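Local coordinates for protein ubiquitin-conjugating ligase MGC351130 (PDB 1YRV) that catalyses the covalent attachment of ubiquitin to other proteins, as an E2 enzyme that accepts activated ubiquitin from E1 as a thioester, at residues A[60-65]-A[134-139]. Sequence-based numbering, arbitrary orientation.
Sequences EGLQNS and MLSNPV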
loop_
_atom_site.group_PDB
_atom_site.type_symbol
_atom_site.label_atom_id
_atom_site.label_comp_id
_atom_site.label_asym_id
_atom_site.label_seq_id
_atom_site.Cartn_x
_atom_site.Cartn_y
_atom_site.Cartn_z
ATOM N N GLU A 60 -2.091 7.952 -5.563
ATOM C CA GLU A 60 -3.016 8.218 -6.663
ATOM C C GLU A 60 -3.116 7.021 -7.606
ATOM O O GLU A 60 -2.142 6.268 -7.797
ATOM C CB GLU A 60 -2.590 9.465 -7.437
ATOM C CG GLU A 60 -2.767 10.756 -6.651
ATOM C CD GLU A 60 -2.305 12.007 -7.424
ATOM O OE1 GLU A 60 -1.696 11.844 -8.515
ATOM O OE2 GLU A 60 -2.541 13.148 -6.934
ATOM N N GLY A 61 -4.313 6.836 -8.163
ATOM C CA GLY A 61 -4.556 5.740 -9.080
ATOM C C GLY A 61 -3.604 5.806 -10.252
ATOM O O GLY A 61 -3.329 6.872 -10.772
ATOM N N LEU A 62 -3.088 4.663 -10.674
ATOM C CA LEU A 62 -2.152 4.658 -11.786
ATOM C C LEU A 62 -2.769 5.283 -13.035
ATOM O O LEU A 62 -4.001 5.425 -13.159
ATOM C CB LEU A 62 -1.716 3.230 -12.098
ATOM C CG LEU A 62 -0.378 3.071 -12.790
ATOM C CD1 LEU A 62 0.671 3.704 -11.940
ATOM C CD2 LEU A 62 -0.085 1.605 -13.039
ATOM N N GLN A 63 -1.900 5.652 -13.969
ATOM C CA GLN A 63 -2.352 6.253 -15.217
ATOM C C GLN A 63 -2.887 5.233 -16.182
ATOM O O GLN A 63 -2.313 4.158 -16.358
ATOM C CB GLN A 63 -1.219 7.034 -15.883
ATOM C CG GLN A 63 -0.965 8.341 -15.199
ATOM C CD GLN A 63 -2.271 8.966 -14.738
ATOM O OE1 GLN A 63 -2.851 8.535 -13.736
ATOM N NE2 GLN A 63 -2.762 9.958 -15.485
ATOM N N ASN A 64 -3.993 5.596 -16.814
ATOM C CA ASN A 64 -4.637 4.743 -17.791
ATOM C C ASN A 64 -5.091 3.435 -17.127
ATOM O O ASN A 64 -5.033 2.355 -17.713
ATOM C CB ASN A 64 -3.686 4.475 -18.984
ATOM C CG ASN A 64 -3.219 5.766 -19.688
ATOM O OD1 ASN A 64 -2.113 6.257 -19.440
ATOM N ND2 ASN A 64 -4.069 6.314 -20.559
ATOM N N SER A 65 -5.538 3.543 -15.885
ATOM C CA SER A 65 -6.017 2.381 -15.158
ATOM C C SER A 65 -7.424 2.712 -14.665
ATOM O O SER A 65 -7.840 3.884 -14.614
ATOM C CB SER A 65 -5.103 2.069 -13.952
ATOM O OG SER A 65 -5.199 3.079 -12.957
ATOM N N MET A 134 0.512 -2.193 -8.525
ATOM C CA MET A 134 -0.249 -3.385 -8.236
ATOM C C MET A 134 -1.699 -3.074 -7.932
ATOM O O MET A 134 -2.584 -3.681 -8.498
ATOM C CB MET A 134 0.388 -4.144 -7.059
ATOM C CG MET A 134 1.884 -4.496 -7.233
ATOM S SD MET A 134 2.557 -5.866 -6.131
ATOM C CE MET A 134 4.370 -5.938 -6.764
ATOM N N LEU A 135 -1.953 -2.121 -7.050
ATOM C CA LEU A 135 -3.334 -1.820 -6.715
ATOM C C LEU A 135 -4.126 -1.234 -7.910
ATOM O O LEU A 135 -5.374 -1.190 -7.895
ATOM C CB LEU A 135 -3.398 -0.890 -5.497
ATOM C CG LEU A 135 -3.167 -1.606 -4.156
ATOM C CD1 LEU A 135 -2.712 -0.612 -3.094
ATOM C CD2 LEU A 135 -4.434 -2.343 -3.701
ATOM N N SER A 136 -3.412 -0.813 -8.950
ATOM C CA SER A 136 -4.064 -0.283 -10.143
ATOM C C SER A 136 -4.176 -1.347 -11.231
ATOM O O SER A 136 -4.643 -1.059 -12.325
ATOM C CB SER A 136 -3.288 0.906 -10.687
ATOM O OG SER A 136 -3.239 1.921 -9.720
ATOM N N ASN A 137 -3.750 -2.566 -10.921
ATOM C CA ASN A 137 -3.782 -3.659 -11.869
ATOM C C ASN A 137 -4.078 -4.947 -11.160
ATOM O O ASN A 137 -3.188 -5.748 -10.905
ATOM C CB ASN A 137 -2.447 -3.783 -12.600
ATOM C CG ASN A 137 -2.126 -2.547 -13.409
ATOM O OD1 ASN A 137 -2.882 -2.172 -14.311
ATOM N ND2 ASN A 137 -1.022 -1.887 -13.075
ATOM N N PRO A 138 -5.345 -5.159 -10.816
ATOM C CA PRO A 138 -5.813 -6.360 -10.127
ATOM C C PRO A 138 -5.408 -7.694 -10.786
ATOM O O PRO A 138 -5.209 -7.797 -12.002
ATOM C CB PRO A 138 -7.325 -6.155 -10.108
ATOM C CG PRO A 138 -7.450 -4.668 -9.982
ATOM C CD PRO A 138 -6.444 -4.187 -10.984
ATOM N N VAL A 139 -5.294 -8.713 -9.946
ATOM C CA VAL A 139 -4.945 -10.055 -10.376
ATOM C C VAL A 139 -6.280 -10.773 -10.455
ATOM O O VAL A 139 -6.717 -11.406 -9.482
ATOM C CB VAL A 139 -4.065 -10.770 -9.313
ATOM C CG1 VAL A 139 -3.692 -12.169 -9.777
ATOM C CG2 VAL A 139 -2.829 -9.945 -9.019
#
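The flat carboxamide of Asn137 meets Leu62 at its amide nitrogen: methyl CD2 stops 3.6 Å from ND2, rather than over the middle of the group, and the two side chains run roughly perpendicular. Asparagine suits this place because its amide N-H can bond, weakly, to Val133 O while ND2 lies against the leucine methyl. Here, in the UBC core domain, the part of this E2 present, the loop between strands 54-60 and 71-77 packs on the segment following helix 124-135. Leu62 points its CB toward 134-139, and with CG anti to the backbone N (chi1 -156°) its CD2 branch reaches the amide, giving the small interface an apolar part. Ser136 suits the buried neighbouring place because its short side chain can bond backbone groups of two parts of the chain: OG accepts Leu62 N at 2.9 Å with a nearly straight N-H (158°) and bonds to Gln132 O one turn back. Phe72 of strand 71-77 touches Ser136 as well. Residues 62-65 form a type II beta turn, whose third position requires a positive phi, a conformation asparagine tolerates well, as at Asn64 (62°). Ser65 closes the turn and packs its CB 3.6 Å from Ser136 O, while its hydroxyl OG donates to Leu62 O at 2.6 Å from above the carbonyl plane.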